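Local coordinates for protein SidF, inhibitor of growth family, member 3 (Legionella pneumophila subsp. pneumophila, PDB 4FYE) that probably removes a phosphate from membrane phosphoinositides, acting as a phosphoinositide phosphatase of a bacterial pathogen, at residues 683-688 with 692-697. The protein carries 1 engineered substitution. Sequence-based numbering, arbitrary orientation.
Sequences RRTHGK and NVEQLD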
loop_
_atom_site.group_PDB
_atom_site.type_symbol
_atom_site.label_atom_id
_atom_site.label_comp_id
_atom_site.label_asym_id
_atom_site.label_seq_id
_atom_site.Cartn_x
_atom_site.Cartn_y
_atom_site.Cartn_z
ATOM N N ARG A 683 -0.765 -23.931 6.220
ATOM C CA ARG A 683 -2.023 -24.159 5.545
ATOM C C ARG A 683 -3.185 -23.905 6.534
ATOM O O ARG A 683 -3.419 -24.716 7.440
ATOM C CB ARG A 683 -2.077 -25.633 4.970
ATOM C CG ARG A 683 -1.062 -25.970 3.844
ATOM C CD ARG A 683 -1.113 -25.000 2.622
ATOM N NE ARG A 683 -0.578 -23.627 2.846
ATOM C CZ ARG A 683 -0.939 -22.544 2.104
ATOM N NH1 ARG A 683 -1.854 -22.641 1.111
ATOM N NH2 ARG A 683 -0.410 -21.330 2.326
ATOM N N ARG A 684 -3.937 -22.817 6.348
ATOM C CA ARG A 684 -5.029 -22.523 7.306
ATOM C C ARG A 684 -6.113 -23.563 7.204
ATOM O O ARG A 684 -6.402 -24.057 6.105
ATOM C CB ARG A 684 -5.601 -21.104 7.130
ATOM C CG ARG A 684 -4.831 -20.053 7.891
ATOM C CD ARG A 684 -4.146 -18.996 7.006
ATOM N NE ARG A 684 -2.795 -19.350 6.605
ATOM C CZ ARG A 684 -1.716 -18.543 6.549
ATOM N NH1 ARG A 684 -1.731 -17.278 6.908
ATOM N NH2 ARG A 684 -0.554 -19.068 6.146
ATOM N N THR A 685 -6.700 -23.934 8.340
ATOM C CA THR A 685 -7.710 -25.015 8.361
ATOM C C THR A 685 -9.081 -24.578 8.823
ATOM O O THR A 685 -9.991 -25.342 8.638
ATOM C CB THR A 685 -7.288 -26.200 9.243
ATOM O OG1 THR A 685 -7.022 -25.708 10.557
ATOM C CG2 THR A 685 -6.013 -26.855 8.715
ATOM N N HIS A 686 -9.250 -23.387 9.413
ATOM C CA HIS A 686 -10.612 -22.847 9.690
ATOM C C HIS A 686 -11.383 -23.646 10.731
ATOM O O HIS A 686 -12.606 -23.564 10.815
ATOM C CB HIS A 686 -11.443 -22.719 8.390
ATOM C CG HIS A 686 -10.628 -22.236 7.215
ATOM N ND1 HIS A 686 -10.141 -23.073 6.262
ATOM C CD2 HIS A 686 -10.157 -20.960 6.891
ATOM C CE1 HIS A 686 -9.438 -22.357 5.365
ATOM N NE2 HIS A 686 -9.430 -21.071 5.771
ATOM N N GLY A 687 -10.650 -24.404 11.524
ATOM C CA GLY A 687 -11.195 -25.363 12.486
ATOM C C GLY A 687 -11.571 -24.723 13.810
ATOM O O GLY A 687 -11.415 -23.511 13.996
ATOM N N LYS A 688 -12.092 -25.510 14.738
ATOM C CA LYS A 688 -12.347 -24.918 16.031
ATOM C C LYS A 688 -11.031 -24.826 16.808
ATOM O O LYS A 688 -10.901 -24.011 17.700
ATOM C CB LYS A 688 -13.411 -25.662 16.793
ATOM C CG LYS A 688 -13.188 -27.141 16.978
ATOM C CD LYS A 688 -14.506 -27.661 17.511
ATOM C CE LYS A 688 -14.259 -28.758 18.524
ATOM N NZ LYS A 688 -15.578 -29.016 19.155
ATOM N N ASN A 692 -0.997 -21.274 16.019
ATOM C CA ASN A 692 -0.679 -19.886 16.321
ATOM C C ASN A 692 -0.638 -18.961 15.129
ATOM O O ASN A 692 -1.168 -17.840 15.205
ATOM C CB ASN A 692 0.628 -19.836 17.049
ATOM C CG ASN A 692 0.467 -20.276 18.461
ATOM O OD1 ASN A 692 1.413 -20.705 19.086
ATOM N ND2 ASN A 692 -0.737 -20.140 18.984
ATOM N N VAL A 693 -0.062 -19.425 14.020
ATOM C CA VAL A 693 -0.086 -18.621 12.787
ATOM C C VAL A 693 -1.484 -18.228 12.354
ATOM O O VAL A 693 -1.719 -17.061 12.023
ATOM C CB VAL A 693 0.680 -19.252 11.620
ATOM C CG1 VAL A 693 2.142 -18.901 11.765
ATOM C CG2 VAL A 693 0.593 -20.739 11.698
ATOM N N GLU A 694 -2.414 -19.177 12.441
ATOM C CA GLU A 694 -3.788 -18.962 11.926
ATOM C C GLU A 694 -4.504 -18.011 12.850
ATOM O O GLU A 694 -5.340 -17.197 12.420
ATOM C CB GLU A 694 -4.564 -20.287 11.781
ATOM C CG GLU A 694 -5.982 -20.114 11.381
ATOM C CD GLU A 694 -6.515 -21.279 10.570
ATOM O OE1 GLU A 694 -5.770 -22.312 10.496
ATOM O OE2 GLU A 694 -7.674 -21.155 10.038
ATOM N N GLN A 695 -4.118 -18.088 14.110
ATOM C CA GLN A 695 -4.697 -17.221 15.114
ATOM C C GLN A 695 -4.265 -15.760 14.825
ATOM O O GLN A 695 -5.079 -14.822 14.931
ATOM C CB GLN A 695 -4.305 -17.694 16.534
ATOM C CG GLN A 695 -5.140 -16.985 17.585
ATOM C CD GLN A 695 -4.517 -16.890 18.992
ATOM O OE1 GLN A 695 -4.741 -15.882 19.689
ATOM N NE2 GLN A 695 -3.753 -17.932 19.425
ATOM N N LEU A 696 -2.998 -15.578 14.448
ATOM C CA LEU A 696 -2.555 -14.253 14.011
ATOM C C LEU A 696 -3.324 -13.873 12.764
ATOM O O LEU A 696 -3.816 -12.747 12.629
ATOM C CB LEU A 696 -1.058 -14.251 13.692
ATOM C CG LEU A 696 -0.230 -12.980 13.968
ATOM C CD1 LEU A 696 1.031 -12.887 13.131
ATOM C CD2 LEU A 696 -0.927 -11.636 13.955
ATOM N N ASP A 697 -3.406 -14.800 11.817
ATOM C CA ASP A 697 -3.984 -14.447 10.551
ATOM C C ASP A 697 -5.425 -13.926 10.824
ATOM O O ASP A 697 -5.860 -13.029 10.179
ATOM C CB ASP A 697 -3.922 -15.652 9.582
ATOM C CG ASP A 697 -4.017 -15.244 8.092
ATOM O OD1 ASP A 697 -3.616 -14.102 7.717
ATOM O OD2 ASP A 697 -4.459 -16.091 7.277
#
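With CG anti to the backbone N (chi1 175°) and the chain extended beyond it, Glu694 reaches from the first turn of helix 692-699 to the loop that leads into that helix, where its carboxylate receives two consecutive backbone N-H groups. One carboxylate accepting two successive loop N-H groups thus holds 683-688 against the N-terminal turn of the helix it precedes, within the phosphoinositide phosphatase region of SidF. Thr685 N donates to Glu694 OE1 at 2.9 Å in a nearly straight bond, and His686 N donates to Glu694 OE2 at 2.8 Å, rather more bent at 149°. Both donors meet their oxygens on the syn side and modestly out of the carboxylate plane; having one bond on each oxygen should fix the rotation of the buried group. The His686 ring, steeply inclined to the carboxylate, is held by NE2, which is hydrogen-bonded to Phe727 O.

The Arg684 side chain runs antiparallel to that of Glu694, its aliphatic part lying along the acid, with Arg684 CG 3.4 Å from Glu694 CD. Bends at chi2 and chi3 then carry the guanidinium about one turn further along the helix to Asp697. The rest of the guanidinium is gripped by short helix 678-681 and the residue after it: Arg684 NH2 bonds the carbonyls of Phe679 and His682, and the cation also makes a cation-pi contact with Phe679. Asp697 OD2 is shared with Ala728 N, which ties the loop between helices 701-712 and 733-741 to the same buried acid. The salt bridge closes with Arg684 NH1 3.0 Å from Asp697 OD2, the oxygen near the guanidinium plane but approached from almost directly above the carboxylate.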